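Local coordinates for uncharacterized protein (Enterococcus faecalis, PDB 3D3Y) that is of unknown function but belongs to the M16 metallopeptidase family, probably as an inactive relative built of two similar alpha/beta halves, at residues Lys23-Leu28 / Ile90-Asn96; Ser48-Asn53 / Thr131-Glu135; Leu139-Glu144 / Phe174-Leu180; Ile203-Gly207 / Trp371-Tyr376. One frame throughout, in Å; residues are numbered along the deposited sequence.

Contact 1 (Lys23-Leu28 / Ile90-Asn96); sequences KTVRLL and ISMNIVN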
loop_
_atom_site.group_PDB
_atom_site.type_symbol
_atom_site.label_atom_id
_atom_site.label_comp_id
_atom_site.label_asym_id
_atom_site.label_seq_id
_atom_site.Cartn_x
_atom_site.Cartn_y
_atom_site.Cartn_z
ATOM N N LYS A 23 25.744 -3.684 0.564
ATOM C CA LYS A 23 26.783 -3.098 1.416
ATOM C C LYS A 23 26.146 -2.396 2.615
ATOM O O LYS A 23 26.840 -1.904 3.505
ATOM C CB LYS A 23 27.629 -2.099 0.611
ATOM C CG LYS A 23 28.359 -2.708 -0.569
ATOM C CD LYS A 23 29.234 -1.662 -1.248
ATOM C CE LYS A 23 29.750 -2.170 -2.558
ATOM N NZ LYS A 23 30.804 -3.204 -2.366
ATOM N N THR A 24 24.819 -2.324 2.614
ATOM C CA THR A 24 24.086 -1.758 3.729
ATOM C C THR A 24 23.156 -2.802 4.316
ATOM O O THR A 24 22.953 -3.870 3.728
ATOM C CB THR A 24 23.206 -0.575 3.307
ATOM O OG1 THR A 24 22.234 -1.029 2.350
ATOM C CG2 THR A 24 24.060 0.574 2.727
ATOM N N VAL A 25 22.566 -2.440 5.457
ATOM C CA VAL A 25 21.659 -3.296 6.209
ATOM C C VAL A 25 20.334 -2.542 6.324
ATOM O O VAL A 25 20.310 -1.387 6.737
ATOM C CB VAL A 25 22.209 -3.609 7.589
ATOM C CG1 VAL A 25 21.201 -4.442 8.390
ATOM C CG2 VAL A 25 23.547 -4.374 7.463
ATOM N N ARG A 26 19.248 -3.173 5.880
ATOM C CA ARG A 26 17.942 -2.559 5.974
ATOM C C ARG A 26 17.282 -3.141 7.197
ATOM O O ARG A 26 17.405 -4.353 7.464
ATOM C CB ARG A 26 17.102 -2.925 4.769
ATOM C CG ARG A 26 17.780 -2.703 3.471
ATOM C CD ARG A 26 17.273 -1.454 2.841
ATOM N NE ARG A 26 18.043 -1.126 1.646
ATOM C CZ ARG A 26 18.027 0.077 1.082
ATOM N NH1 ARG A 26 17.257 1.034 1.618
ATOM N NH2 ARG A 26 18.776 0.317 0.004
ATOM N N LEU A 27 16.571 -2.279 7.915
ATOM C CA LEU A 27 15.765 -2.669 9.053
ATOM C C LEU A 27 14.347 -2.176 8.851
ATOM O O LEU A 27 14.120 -1.047 8.358
ATOM C CB LEU A 27 16.305 -2.057 10.350
ATOM C CG LEU A 27 17.709 -2.431 10.841
ATOM C CD1 LEU A 27 18.727 -1.509 10.201
ATOM C CD2 LEU A 27 17.743 -2.284 12.343
ATOM N N LEU A 28 13.394 -3.024 9.234
ATOM C CA LEU A 28 11.971 -2.692 9.152
ATOM C C LEU A 28 11.315 -3.171 10.413
ATOM O O LEU A 28 11.433 -4.355 10.767
ATOM C CB LEU A 28 11.333 -3.335 7.923
ATOM C CG LEU A 28 9.796 -3.315 7.816
ATOM C CD1 LEU A 28 9.231 -1.870 7.613
ATOM C CD2 LEU A 28 9.403 -4.270 6.684
ATOM N N ILE A 90 8.367 1.371 10.258
ATOM C CA ILE A 90 9.555 2.159 10.609
ATOM C C ILE A 90 10.705 1.512 9.876
ATOM O O ILE A 90 10.963 0.311 10.030
ATOM C CB ILE A 90 9.831 2.122 12.120
ATOM C CG1 ILE A 90 8.636 2.707 12.896
ATOM C CG2 ILE A 90 11.139 2.858 12.475
ATOM C CD1 ILE A 90 8.733 2.426 14.420
ATOM N N SER A 91 11.377 2.313 9.053
ATOM C CA SER A 91 12.436 1.803 8.179
ATOM C C SER A 91 13.741 2.513 8.490
ATOM O O SER A 91 13.735 3.724 8.781
ATOM C CB SER A 91 12.059 2.108 6.720
ATOM O OG SER A 91 10.856 1.416 6.365
HETATM N N MSE A 92 14.849 1.770 8.361
HETATM C CA MSE A 92 16.192 2.312 8.464
HETATM C C MSE A 92 17.100 1.606 7.476
HETATM O O MSE A 92 16.943 0.398 7.211
HETATM C CB MSE A 92 16.783 2.080 9.846
HETATM C CG MSE A 92 16.351 3.018 10.903
HETATM SE SE MSE A 92 17.382 2.719 12.540
HETATM C CE MSE A 92 18.917 3.814 12.293
ATOM N N ASN A 93 18.062 2.362 6.958
ATOM C CA ASN A 93 19.155 1.849 6.110
ATOM C C ASN A 93 20.454 2.344 6.774
ATOM O O ASN A 93 20.587 3.539 7.100
ATOM C CB ASN A 93 18.999 2.387 4.678
ATOM C CG ASN A 93 19.874 1.649 3.633
ATOM O OD1 ASN A 93 20.325 2.264 2.641
ATOM N ND2 ASN A 93 20.083 0.347 3.819
ATOM N N ILE A 94 21.372 1.424 7.038
ATOM C CA ILE A 94 22.666 1.727 7.659
ATOM C C ILE A 94 23.785 1.041 6.901
ATOM O O ILE A 94 23.588 -0.033 6.299
ATOM C CB ILE A 94 22.700 1.248 9.131
ATOM C CG1 ILE A 94 22.520 -0.279 9.198
ATOM C CG2 ILE A 94 21.592 1.929 9.905
ATOM C CD1 ILE A 94 22.435 -0.827 10.597
ATOM N N VAL A 95 24.965 1.648 6.928
ATOM C CA VAL A 95 26.126 1.063 6.274
ATOM C C VAL A 95 26.598 -0.099 7.139
ATOM O O VAL A 95 26.584 0.006 8.352
ATOM C CB VAL A 95 27.276 2.079 6.134
ATOM C CG1 VAL A 95 28.473 1.417 5.526
ATOM C CG2 VAL A 95 26.866 3.329 5.297
ATOM N N ASN A 96 26.987 -1.205 6.518
ATOM C CA ASN A 96 27.484 -2.397 7.251
ATOM C C ASN A 96 28.831 -2.094 7.940
ATOM O O ASN A 96 29.647 -1.326 7.399
ATOM C CB ASN A 96 27.592 -3.568 6.276
ATOM C CG ASN A 96 27.874 -4.896 6.965
ATOM O OD1 ASN A 96 28.957 -5.092 7.517
ATOM N ND2 ASN A 96 26.886 -5.816 6.940
HETATM O O HOH W 1 25.057 -5.600 4.567
#

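Contact 2 (Ser48-Asn53 / Thr131-Glu135); sequences SLMETN and TFQRE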
loop_
_atom_site.group_PDB
_atom_site.type_symbol
_atom_site.label_atom_id
_atom_site.label_comp_id
_atom_site.label_asym_id
_atom_site.label_seq_id
_atom_site.Cartn_x
_atom_site.Cartn_y
_atom_site.Cartn_z
ATOM N N SER A 48 4.002 10.526 11.557
ATOM C CA SER A 48 4.716 11.801 11.441
ATOM C C SER A 48 5.308 12.246 12.781
ATOM O O SER A 48 6.408 12.755 12.826
ATOM C CB SER A 48 3.807 12.912 10.946
ATOM O OG SER A 48 3.609 12.766 9.560
ATOM N N LEU A 49 4.588 12.005 13.867
ATOM C CA LEU A 49 5.037 12.463 15.176
ATOM C C LEU A 49 6.283 11.712 15.595
ATOM O O LEU A 49 7.253 12.345 16.085
ATOM C CB LEU A 49 3.931 12.316 16.225
ATOM C CG LEU A 49 2.673 13.181 16.048
ATOM C CD1 LEU A 49 1.517 12.717 16.940
ATOM C CD2 LEU A 49 2.954 14.680 16.338
HETATM N N MSE A 50 6.288 10.394 15.385
HETATM C CA MSE A 50 7.396 9.580 15.882
HETATM C C MSE A 50 8.658 9.729 15.033
HETATM O O MSE A 50 9.764 9.436 15.496
HETATM C CB MSE A 50 6.971 8.124 16.007
HETATM C CG MSE A 50 5.883 7.980 17.091
HETATM SE SE MSE A 50 5.362 6.122 17.221
HETATM C CE MSE A 50 7.098 5.309 17.600
ATOM N N GLU A 51 8.492 10.220 13.805
ATOM C CA GLU A 51 9.605 10.410 12.873
ATOM C C GLU A 51 10.340 11.741 13.082
ATOM O O GLU A 51 11.563 11.812 12.908
ATOM C CB GLU A 51 9.042 10.368 11.440
ATOM C CG GLU A 51 10.047 10.532 10.342
ATOM C CD GLU A 51 9.361 10.579 8.971
ATOM O OE1 GLU A 51 8.647 11.563 8.704
ATOM O OE2 GLU A 51 9.504 9.621 8.189
ATOM N N THR A 52 9.591 12.795 13.419
ATOM C CA THR A 52 10.113 14.159 13.381
ATOM C C THR A 52 11.091 14.446 14.529
ATOM O O THR A 52 12.094 15.144 14.335
ATOM C CB THR A 52 8.972 15.180 13.327
ATOM O OG1 THR A 52 9.501 16.510 13.203
ATOM C CG2 THR A 52 8.071 15.105 14.565
ATOM N N ASN A 53 10.776 13.910 15.715
ATOM C CA ASN A 53 11.623 14.042 16.901
ATOM C C ASN A 53 11.200 13.015 17.937
ATOM O O ASN A 53 10.169 12.338 17.763
ATOM C CB ASN A 53 11.657 15.497 17.450
ATOM C CG ASN A 53 10.297 16.006 17.917
ATOM O OD1 ASN A 53 9.590 15.313 18.644
ATOM N ND2 ASN A 53 9.940 17.258 17.520
ATOM N N THR A 131 5.257 20.407 18.528
ATOM C CA THR A 131 5.492 19.347 17.562
ATOM C C THR A 131 4.158 18.822 17.063
ATOM O O THR A 131 3.985 18.592 15.854
ATOM C CB THR A 131 6.296 18.155 18.167
ATOM O OG1 THR A 131 7.621 18.583 18.536
ATOM C CG2 THR A 131 6.384 17.014 17.167
ATOM N N PHE A 132 3.210 18.639 17.982
ATOM C CA PHE A 132 1.924 18.091 17.606
ATOM C C PHE A 132 1.178 18.997 16.624
ATOM O O PHE A 132 0.651 18.554 15.614
ATOM C CB PHE A 132 1.009 17.851 18.833
ATOM C CG PHE A 132 -0.307 17.297 18.428
ATOM C CD1 PHE A 132 -0.403 15.943 18.118
ATOM C CD2 PHE A 132 -1.414 18.146 18.210
ATOM C CE1 PHE A 132 -1.595 15.408 17.668
ATOM C CE2 PHE A 132 -2.629 17.618 17.751
ATOM C CZ PHE A 132 -2.708 16.250 17.477
ATOM N N GLN A 133 1.084 20.273 16.955
ATOM C CA GLN A 133 0.356 21.195 16.094
ATOM C C GLN A 133 0.984 21.309 14.700
ATOM O O GLN A 133 0.263 21.298 13.693
ATOM C CB GLN A 133 0.280 22.544 16.787
ATOM C CG GLN A 133 -0.145 23.745 15.955
ATOM C CD GLN A 133 0.622 24.961 16.426
ATOM O OE1 GLN A 133 1.843 25.069 16.180
ATOM N NE2 GLN A 133 -0.054 25.854 17.157
ATOM N N ARG A 134 2.316 21.408 14.643
ATOM C CA ARG A 134 3.041 21.422 13.377
ATOM C C ARG A 134 2.718 20.199 12.516
ATOM O O ARG A 134 2.405 20.350 11.321
ATOM C CB ARG A 134 4.548 21.510 13.606
ATOM C CG ARG A 134 5.387 21.333 12.301
ATOM C CD ARG A 134 6.852 21.802 12.459
ATOM N NE ARG A 134 7.426 21.504 13.788
ATOM C CZ ARG A 134 7.902 20.319 14.182
ATOM N NH1 ARG A 134 8.394 20.187 15.412
ATOM N NH2 ARG A 134 7.893 19.267 13.365
ATOM N N GLU A 135 2.792 19.001 13.101
ATOM C CA GLU A 135 2.554 17.763 12.321
ATOM C C GLU A 135 1.093 17.590 11.904
ATOM O O GLU A 135 0.800 17.059 10.819
ATOM C CB GLU A 135 3.026 16.513 13.081
ATOM C CG GLU A 135 4.555 16.399 13.247
ATOM C CD GLU A 135 5.301 16.707 11.961
ATOM O OE1 GLU A 135 4.866 16.254 10.891
ATOM O OE2 GLU A 135 6.313 17.438 12.008
HETATM O O HOH W 2 2.339 15.154 9.482
HETATM O O HOH W 3 10.886 18.287 15.429
#

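Contact 3 (Leu139-Glu144 / Phe174-Leu180); sequences LKAYLE and FGTVAAL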
loop_
_atom_site.group_PDB
_atom_site.type_symbol
_atom_site.label_atom_id
_atom_site.label_comp_id
_atom_site.label_asym_id
_atom_site.label_seq_id
_atom_site.Cartn_x
_atom_site.Cartn_y
_atom_site.Cartn_z
ATOM N N LEU A 139 -0.067 17.321 8.078
ATOM C CA LEU A 139 -0.895 16.257 7.567
ATOM C C LEU A 139 -2.149 16.807 6.911
ATOM O O LEU A 139 -2.556 16.333 5.879
ATOM C CB LEU A 139 -1.210 15.195 8.641
ATOM C CG LEU A 139 -2.072 14.022 8.150
ATOM C CD1 LEU A 139 -1.397 13.217 7.013
ATOM C CD2 LEU A 139 -2.485 13.078 9.292
ATOM N N LYS A 140 -2.749 17.836 7.488
ATOM C CA LYS A 140 -3.895 18.438 6.858
ATOM C C LYS A 140 -3.528 18.964 5.460
ATOM O O LYS A 140 -4.287 18.778 4.483
ATOM C CB LYS A 140 -4.444 19.535 7.760
ATOM C CG LYS A 140 -5.710 20.187 7.240
ATOM C CD LYS A 140 -6.145 21.335 8.140
ATOM C CE LYS A 140 -7.579 21.729 7.788
ATOM N NZ LYS A 140 -7.750 23.187 7.929
ATOM N N ALA A 141 -2.364 19.616 5.362
ATOM C CA ALA A 141 -1.890 20.135 4.077
ATOM C C ALA A 141 -1.737 18.988 3.061
ATOM O O ALA A 141 -2.156 19.098 1.922
ATOM C CB ALA A 141 -0.540 20.884 4.266
ATOM N N TYR A 142 -1.160 17.880 3.502
ATOM C CA TYR A 142 -1.007 16.701 2.645
ATOM C C TYR A 142 -2.325 16.128 2.154
ATOM O O TYR A 142 -2.488 15.865 0.953
ATOM C CB TYR A 142 -0.219 15.644 3.377
ATOM C CG TYR A 142 -0.023 14.331 2.636
ATOM C CD1 TYR A 142 0.802 14.249 1.521
ATOM C CD2 TYR A 142 -0.626 13.178 3.087
ATOM C CE1 TYR A 142 1.012 13.059 0.872
ATOM C CE2 TYR A 142 -0.424 11.969 2.444
ATOM C CZ TYR A 142 0.398 11.916 1.341
ATOM O OH TYR A 142 0.595 10.712 0.702
ATOM N N LEU A 143 -3.266 15.937 3.074
ATOM C CA LEU A 143 -4.586 15.405 2.718
ATOM C C LEU A 143 -5.306 16.374 1.807
ATOM O O LEU A 143 -5.961 15.953 0.862
ATOM C CB LEU A 143 -5.421 15.147 3.975
ATOM C CG LEU A 143 -4.807 14.190 5.000
ATOM C CD1 LEU A 143 -5.657 14.199 6.289
ATOM C CD2 LEU A 143 -4.687 12.808 4.397
ATOM N N GLU A 144 -5.172 17.677 2.054
ATOM C CA GLU A 144 -5.738 18.660 1.116
ATOM C C GLU A 144 -5.138 18.628 -0.309
ATOM O O GLU A 144 -5.879 18.783 -1.278
ATOM C CB GLU A 144 -5.706 20.067 1.704
ATOM C CG GLU A 144 -6.738 20.215 2.811
ATOM C CD GLU A 144 -6.660 21.529 3.563
ATOM O OE1 GLU A 144 -5.607 22.201 3.537
ATOM O OE2 GLU A 144 -7.673 21.881 4.203
ATOM N N PHE A 174 -4.310 6.828 4.491
ATOM C CA PHE A 174 -3.793 8.019 5.167
ATOM C C PHE A 174 -4.874 8.816 5.884
ATOM O O PHE A 174 -4.607 9.918 6.384
ATOM C CB PHE A 174 -3.037 8.921 4.174
ATOM C CG PHE A 174 -3.719 9.038 2.825
ATOM C CD1 PHE A 174 -4.963 9.651 2.693
ATOM C CD2 PHE A 174 -3.111 8.512 1.684
ATOM C CE1 PHE A 174 -5.608 9.735 1.406
ATOM C CE2 PHE A 174 -3.729 8.600 0.419
ATOM C CZ PHE A 174 -4.979 9.206 0.279
ATOM N N GLY A 175 -6.084 8.265 5.945
ATOM C CA GLY A 175 -7.164 8.874 6.704
ATOM C C GLY A 175 -7.859 10.005 5.986
ATOM O O GLY A 175 -7.731 10.157 4.771
ATOM N N THR A 176 -8.609 10.811 6.730
ATOM C CA THR A 176 -9.360 11.892 6.099
ATOM C C THR A 176 -9.200 13.169 6.895
ATOM O O THR A 176 -8.874 13.133 8.087
ATOM C CB THR A 176 -10.853 11.597 6.069
ATOM O OG1 THR A 176 -11.345 11.640 7.410
ATOM C CG2 THR A 176 -11.148 10.207 5.429
ATOM N N VAL A 177 -9.483 14.296 6.254
ATOM C CA VAL A 177 -9.380 15.597 6.936
ATOM C C VAL A 177 -10.369 15.722 8.111
ATOM O O VAL A 177 -10.017 16.248 9.173
ATOM C CB VAL A 177 -9.537 16.720 5.907
ATOM C CG1 VAL A 177 -9.631 18.082 6.556
ATOM C CG2 VAL A 177 -8.338 16.658 4.979
ATOM N N ALA A 178 -11.593 15.228 7.907
ATOM C CA ALA A 178 -12.627 15.238 8.950
ATOM C C ALA A 178 -12.184 14.467 10.200
ATOM O O ALA A 178 -12.381 14.920 11.326
ATOM C CB ALA A 178 -13.955 14.679 8.404
ATOM N N ALA A 179 -11.576 13.308 9.999
ATOM C CA ALA A 179 -11.091 12.507 11.106
ATOM C C ALA A 179 -9.917 13.207 11.789
ATOM O O ALA A 179 -9.812 13.233 13.020
ATOM C CB ALA A 179 -10.682 11.142 10.597
ATOM N N LEU A 180 -9.063 13.839 10.987
ATOM C CA LEU A 180 -7.898 14.527 11.525
ATOM C C LEU A 180 -8.274 15.679 12.469
ATOM O O LEU A 180 -7.620 15.888 13.507
ATOM C CB LEU A 180 -7.042 15.066 10.378
ATOM C CG LEU A 180 -5.793 15.830 10.799
ATOM C CD1 LEU A 180 -4.925 14.930 11.704
ATOM C CD2 LEU A 180 -5.005 16.275 9.563
#

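Contact 4 (Ile203-Gly207 / Trp371-Tyr376); sequences IFVLG and WLEKEY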
loop_
_atom_site.group_PDB
_atom_site.type_symbol
_atom_site.label_atom_id
_atom_site.label_comp_id
_atom_site.label_asym_id
_atom_site.label_seq_id
_atom_site.Cartn_x
_atom_site.Cartn_y
_atom_site.Cartn_z
ATOM N N ILE A 203 9.879 -7.653 12.880
ATOM C CA ILE A 203 11.100 -6.885 12.675
ATOM C C ILE A 203 11.920 -7.675 11.701
ATOM O O ILE A 203 12.113 -8.907 11.876
ATOM C CB ILE A 203 11.877 -6.707 13.994
ATOM C CG1 ILE A 203 11.003 -5.951 14.994
ATOM C CG2 ILE A 203 13.199 -5.968 13.734
ATOM C CD1 ILE A 203 11.604 -5.841 16.397
ATOM N N PHE A 204 12.348 -6.989 10.650
ATOM C CA PHE A 204 13.151 -7.598 9.596
ATOM C C PHE A 204 14.514 -6.933 9.489
ATOM O O PHE A 204 14.640 -5.694 9.583
ATOM C CB PHE A 204 12.425 -7.485 8.255
ATOM C CG PHE A 204 11.222 -8.360 8.156
ATOM C CD1 PHE A 204 11.274 -9.551 7.451
ATOM C CD2 PHE A 204 10.022 -7.995 8.781
ATOM C CE1 PHE A 204 10.162 -10.375 7.374
ATOM C CE2 PHE A 204 8.908 -8.819 8.696
ATOM C CZ PHE A 204 8.974 -9.994 7.996
ATOM N N VAL A 205 15.531 -7.765 9.287
ATOM C CA VAL A 205 16.876 -7.296 9.056
ATOM C C VAL A 205 17.393 -8.026 7.835
ATOM O O VAL A 205 17.495 -9.258 7.835
ATOM C CB VAL A 205 17.814 -7.567 10.278
ATOM C CG1 VAL A 205 19.203 -7.012 9.988
ATOM C CG2 VAL A 205 17.229 -6.924 11.520
ATOM N N LEU A 206 17.701 -7.256 6.792
ATOM C CA LEU A 206 18.203 -7.787 5.535
ATOM C C LEU A 206 19.589 -7.212 5.282
ATOM O O LEU A 206 19.756 -5.973 5.129
ATOM C CB LEU A 206 17.251 -7.435 4.378
ATOM C CG LEU A 206 17.800 -7.652 2.955
ATOM C CD1 LEU A 206 17.642 -9.093 2.584
ATOM C CD2 LEU A 206 17.077 -6.796 1.964
ATOM N N GLY A 207 20.583 -8.095 5.223
ATOM C CA GLY A 207 21.960 -7.649 4.968
ATOM C C GLY A 207 22.958 -8.720 5.376
ATOM O O GLY A 207 22.553 -9.849 5.736
ATOM N N TRP A 371 12.454 -6.820 -1.937
ATOM C CA TRP A 371 12.779 -8.097 -1.319
ATOM C C TRP A 371 12.122 -8.164 0.073
ATOM O O TRP A 371 11.366 -9.101 0.350
ATOM C CB TRP A 371 14.299 -8.305 -1.273
ATOM C CG TRP A 371 14.735 -9.676 -0.830
ATOM C CD1 TRP A 371 13.940 -10.672 -0.331
ATOM C CD2 TRP A 371 16.078 -10.189 -0.801
ATOM N NE1 TRP A 371 14.698 -11.780 -0.016
ATOM C CE2 TRP A 371 16.013 -11.509 -0.288
ATOM C CE3 TRP A 371 17.332 -9.667 -1.163
ATOM C CZ2 TRP A 371 17.152 -12.316 -0.136
ATOM C CZ3 TRP A 371 18.457 -10.462 -1.003
ATOM C CH2 TRP A 371 18.362 -11.772 -0.492
ATOM N N LEU A 372 12.348 -7.152 0.910
ATOM C CA LEU A 372 11.657 -7.076 2.221
ATOM C C LEU A 372 10.138 -7.261 2.145
ATOM O O LEU A 372 9.588 -8.023 2.930
ATOM C CB LEU A 372 12.006 -5.798 3.012
ATOM C CG LEU A 372 13.332 -5.708 3.760
ATOM C CD1 LEU A 372 13.550 -4.275 4.277
ATOM C CD2 LEU A 372 13.468 -6.708 4.922
ATOM N N GLU A 373 9.478 -6.600 1.191
ATOM C CA GLU A 373 8.032 -6.768 0.969
ATOM C C GLU A 373 7.624 -8.190 0.561
ATOM O O GLU A 373 6.603 -8.687 1.028
ATOM C CB GLU A 373 7.456 -5.754 -0.035
ATOM C CG GLU A 373 7.573 -4.280 0.380
ATOM C CD GLU A 373 6.934 -3.983 1.751
ATOM O OE1 GLU A 373 5.965 -4.670 2.147
ATOM O OE2 GLU A 373 7.417 -3.075 2.442
ATOM N N LYS A 374 8.397 -8.827 -0.326
ATOM C CA LYS A 374 8.179 -10.239 -0.659
ATOM C C LYS A 374 8.301 -11.097 0.598
ATOM O O LYS A 374 7.481 -11.978 0.820
ATOM C CB LYS A 374 9.173 -10.735 -1.730
ATOM C CG LYS A 374 8.950 -10.122 -3.104
ATOM C CD LYS A 374 9.885 -10.692 -4.204
ATOM C CE LYS A 374 9.544 -10.020 -5.550
ATOM N NZ LYS A 374 10.585 -10.222 -6.613
ATOM N N GLU A 375 9.323 -10.840 1.406
ATOM C CA GLU A 375 9.529 -11.587 2.656
ATOM C C GLU A 375 8.345 -11.416 3.608
ATOM O O GLU A 375 7.896 -12.375 4.236
ATOM C CB GLU A 375 10.825 -11.159 3.359
ATOM C CG GLU A 375 12.109 -11.569 2.640
ATOM C CD GLU A 375 12.426 -13.059 2.759
ATOM O OE1 GLU A 375 11.747 -13.779 3.529
ATOM O OE2 GLU A 375 13.373 -13.514 2.075
ATOM N N TYR A 376 7.831 -10.190 3.701
ATOM C CA TYR A 376 6.690 -9.949 4.556
ATOM C C TYR A 376 5.456 -10.720 4.094
ATOM O O TYR A 376 4.828 -11.426 4.894
ATOM C CB TYR A 376 6.418 -8.452 4.697
ATOM C CG TYR A 376 5.508 -8.140 5.859
ATOM C CD1 TYR A 376 5.985 -8.145 7.154
ATOM C CD2 TYR A 376 4.159 -7.847 5.654
ATOM C CE1 TYR A 376 5.150 -7.871 8.238
ATOM C CE2 TYR A 376 3.312 -7.571 6.727
ATOM C CZ TYR A 376 3.818 -7.566 8.016
ATOM O OH TYR A 376 2.987 -7.262 9.072
#

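Contact 1 (Lys23-Leu28 / Ile90-Asn96)
The amide of Asn93 lies flat against the guanidinium of Arg26, the two planes only 6° apart, with Asn93 ND2 3.2 Å above the guanidinium plane of Arg26 and displaced toward its rim. Arg26 reaches this stack through a bend at chi2 (-102°) that lays the guanidinium over the Asn93 amide. Asn93 ND2 also donates to Thr24 OG1 at 2.9 Å, close to the amide plane, and weakly to Val25 O. Both strands belong to the mixed sheet of the N-terminal half, where 24-34 and 85-95 run antiparallel; Val25-Ile94 and Leu27-Met92 are hydrogen-bonded pairs, Arg26-Asn93 a non-hydrogen-bonded one. On the face opposite Arg26, Ile94 sends CG1 between its backbone N and carbonyl carbon (chi1 62°), which lays Ile94 CG1 3.7 Å from Val25 CB. Beyond it, Ile94 CD1 meets Leu27 CD1 at 3.8 Å, the two chains crossing at about a right angle. Leu27 and Met92 carry this apolar face onto Leu113 of helix 105-118. At the strand ends Asn96 N binds Lys23 O (3.1 Å), and a water that accepts from Asn96 ND2 lies 2.9 Å from Thr24 O; Asn96 OD1 is taken by His98 N.

Contact 2 (Ser48-Asn53 / Thr131-Glu135)
Asn53 ND2 points almost straight at Thr131 OG1, 2.9 Å away with an N-H...O angle of 171°, and the hydroxyl lies close to the plane of the amide. Thr131 OG1 is also hydrogen-bonded to Glu128 OE1, while Asn53 OD1 is held by Asn121 ND2, so the amide is gripped at both ends. Beside it, Arg134 NH2 bonds to Thr52 OG1 at 3.2 Å, near the guanidinium plane, and Arg134 NH2 forms a salt bridge with Glu135 OE2 at 2.8 Å. A bend at chi3 (37°) turns the guanidinium toward Thr52 OG1 and the Glu135 carboxylate, whose charged form Arg134 would probably favour. A water ties Ser48 OG to both Glu135 OE1 and the backbone Glu135 O. Beneath this polar layer Thr52 and Thr131 meet tip to tip, CG2 to CG2 at 3.6 Å. Leu49 CD2 slides past Glu135 CB at 3.7 Å, and its other branch, CD1, meets the edge of the Phe132 ring. The short helical segments cross at 120° with their axes 10.0 Å apart, joining the end of helix 40-52 to the early turns of helix 129-148 in the helical layer beside the six-stranded sheet of the N-terminal half, consistent with an M16-type fold. Leu188 of helix 185-198 packs on both Leu49 and Phe132, and Glu51 OE2 bonds to Ile77 N of strand 74-82.

Contact 3 (Leu139-Glu144 / Phe174-Leu180)
Lys140 and Val177 bring the two backbones nearest, with CA atoms 6.2 Å apart: residues 139-144 form regular helix, whereas 174-176 are a loop that leads into the first turn of helix 177-182. Gly175 takes a positive phi (81°), a value that favours glycine, and Thr176 follows as N-cap, Thr176 OG1 accepting from Ala179 N at 3.1 Å.

Leu143 occupies the middle of the interface. Its CG stands beside the backbone N, anti to the carbonyl carbon (chi1 -58°), which directs one methyl to Phe174 and the other to the start of helix 177-182. Leu143 CD2 slides past the Phe174 side chain, coming 3.6 Å from Phe174 CD1, and also lies close to Phe174 O, a buried carbonyl for which the model offers no polar partner. Leu143 CD1 lies 3.7 Å from Thr176 C and touches Leu180 CD2. Leu143 CB and Val177 CG2, 3.4 Å apart, are closer than usual van der Waals contact. Leu180 lies against helix 129-148, Leu180 CD2 3.4 Å from Lys140 N, and Leu180 CD1 meets Leu139 CD2 at 3.9 Å. At the margin, Phe174 CB approaches the edge of the Tyr142 ring.

Helix 40-52 adds a third partner, Leu45 touching both Leu139 and Leu180. An N-capped helix start thus packs through Val177 and Leu180 on the longer helix 129-148, within the helical layer of the N-terminal half of what is probably an M16-type fold.

Contact 4 (Ile203-Gly207 / Trp371-Tyr376)
Leu206 turns CG anti to the backbone N (chi1 167°), which carries CD1 over the face of Trp371. Leu206 CD1 stands 3.8 Å from the centroid of the six-membered ring of Trp371 and 10° off its normal, a clear CH-pi contact. Trp371 in turn is held by its own helix: Trp371 NE1 donates to Glu375 OE2 at 3.0 Å, using the anti lone pair of that oxygen, and this bond helps fix the rotation of the indole. Glu375 OE1 bonds to Ser1 OG, probably of a tag remnant. Leu372 leans its CD2 between the two strand side chains, 3.6 Å from Phe204 CB and 3.9 Å from Leu206 CB. Farther along, the Phe204 and Tyr376 rings meet obliquely, planes at 62°; Phe204 CE2 lies 3.4 Å from Tyr376 CD1, near the plane and at the edge of the tyrosine ring. Tyr376 OH is bonded to Asn32 ND2 of strand 24-34. Helix 368-380 thus lies across one face of the N-terminal sheet, while the other face of strand 200-207 meets helix 211-219 through Val205. On the face toward helix 368-380, Ile17 of strand 12-18 touches Phe204, Leu206 and Trp371, and His15 stacks on Phe204.

How the contacts relate
From the N terminus, strand 24-34 leads into helix 40-52, so the first segments of contacts 1 and 2 follow each other. Contact 1 closes a 61-residue loop when strand 85-95 returns beside 24-34; contact 2 opens within that loop and closes beyond it, so the two cross. Helix 129-148 then serves contact 2 and, a few residues on, contact 3, which closes a short, largely helical loop after contact 2 is complete. Contact 4 comes last and spans 163 residues, bringing helix 368-380 back to strand 200-207, neighbour of 24-34. Contacts 1 and 4 therefore share one sheet, whereas contact 2 joins helices 40-52 and 129-148 and contact 3 joins 129-148 to 177-182.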